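Local coordinates for competence/damage-inducible protein CinA (Agrobacterium tumefaciens, PDB 2A9S), which is of unknown function but belongs to the CinA competence/damage-inducible family and is possibly linked to bacterial competence and DNA-damage responses, at residues A117-P120 with V121-H125. Sequence-based numbering, arbitrary orientation.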
# COMPACT_ATOMS: atom_id res chain seq x y z
N ALA A 117 -18.38 -19.10 -11.12
CA ALA A 117 -18.29 -20.44 -10.55
C ALA A 117 -16.83 -20.86 -10.35
O ALA A 117 -16.48 -21.37 -9.28
CB ALA A 117 -19.01 -21.45 -11.42
N GLU A 118 -15.99 -20.58 -11.35
CA GLU A 118 -14.60 -20.98 -11.34
C GLU A 118 -13.79 -20.08 -10.41
O GLU A 118 -12.89 -20.54 -9.74
CB GLU A 118 -13.98 -20.90 -12.74
CG GLU A 118 -14.66 -21.87 -13.72
CD GLU A 118 -15.79 -21.25 -14.54
OE1 GLU A 118 -16.57 -20.39 -14.04
OE2 GLU A 118 -15.88 -21.66 -15.72
N LYS A 119 -14.12 -18.79 -10.37
CA LYS A 119 -13.37 -17.83 -9.55
C LYS A 119 -14.38 -17.03 -8.69
O LYS A 119 -14.78 -15.92 -9.05
CB LYS A 119 -12.49 -16.93 -10.43
CG LYS A 119 -11.42 -17.70 -11.24
CD LYS A 119 -10.49 -16.81 -12.00
CE LYS A 119 -9.28 -17.56 -12.55
NZ LYS A 119 -9.67 -18.56 -13.56
N PRO A 120 -14.85 -17.63 -7.59
CA PRO A 120 -15.89 -16.97 -6.79
C PRO A 120 -15.33 -15.83 -5.93
O PRO A 120 -14.12 -15.78 -5.67
CB PRO A 120 -16.40 -18.08 -5.88
CG PRO A 120 -15.22 -19.06 -5.77
CD PRO A 120 -14.46 -18.96 -7.06
N VAL A 121 -16.22 -14.93 -5.53
CA VAL A 121 -15.87 -13.97 -4.48
C VAL A 121 -15.25 -14.74 -3.30
O VAL A 121 -15.75 -15.80 -2.93
CB VAL A 121 -17.10 -13.13 -4.06
CG1 VAL A 121 -16.74 -12.17 -2.89
CG2 VAL A 121 -17.65 -12.34 -5.30
N GLY A 122 -14.15 -14.22 -2.76
CA GLY A 122 -13.48 -14.85 -1.63
C GLY A 122 -12.29 -15.75 -2.01
O GLY A 122 -11.55 -16.21 -1.13
N LEU A 123 -12.11 -16.00 -3.30
CA LEU A 123 -10.97 -16.75 -3.80
C LEU A 123 -9.75 -15.84 -3.79
O LEU A 123 -9.78 -14.75 -4.38
CB LEU A 123 -11.20 -17.22 -5.25
CG LEU A 123 -9.95 -17.74 -5.96
CD1 LEU A 123 -9.45 -19.03 -5.34
CD2 LEU A 123 -10.19 -17.91 -7.45
N VAL A 124 -8.67 -16.27 -3.15
CA VAL A 124 -7.48 -15.43 -3.08
C VAL A 124 -6.27 -16.35 -3.27
O VAL A 124 -6.20 -17.41 -2.63
CB VAL A 124 -7.34 -14.69 -1.72
CG1 VAL A 124 -5.98 -13.89 -1.64
CG2 VAL A 124 -8.53 -13.76 -1.43
N HIS A 125 -5.35 -15.95 -4.13
CA HIS A 125 -4.09 -16.66 -4.30
C HIS A 125 -3.00 -15.85 -3.59
O HIS A 125 -2.89 -14.64 -3.81
CB HIS A 125 -3.76 -16.82 -5.79
CG HIS A 125 -4.56 -17.90 -6.46
ND1 HIS A 125 -4.25 -19.23 -6.34
CD2 HIS A 125 -5.70 -17.84 -7.18
CE1 HIS A 125 -5.14 -19.96 -7.00
NE2 HIS A 125 -6.02 -19.13 -7.53
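Leu123 folds its side chain back against Pro120 and Lys119 where the chain makes a type II beta turn, Pro120-Val121-Gly122-Leu123, on its way into strand 123-130. One backbone bond closes the turn, Leu123 N to Pro120 O at 3.1 Å. Gly122 takes the third position with a positive phi of 97°, where any beta carbon would collide with Val121 O, so a residue without one is suited. Val121 suits the second position, whose extended backbone angles a beta-branched residue tolerates well, and its side chain is directed outward from the turn.

Leu123 turns its CG anti to the backbone N (chi1 167°), and from there the CD2 branch crosses at a slant over the root of Lys119, 3.8 Å from Lys119 CA and 3.9 Å from Lys119 CB. Only the aliphatic base of the lysine is used: its chain, extended through chi2 and chi3, leads away from the leucine, and NZ with it. At the other end of the leucine side chain, Leu123 CB lies 4.1 Å from Pro120 CD. Proline thus adds an apolar surface to the turn's first position, where its carbonyl is used and no N-H is needed.

The turn leads from the loop after strand 102-108 into strand 123-130, which pairs with that strand and with strand 135-141. Pro120 and Leu123 also lie against Arg141, and Leu123 against Val82 and Glu139, while Val121 packs on Ile150 of helix 147-167.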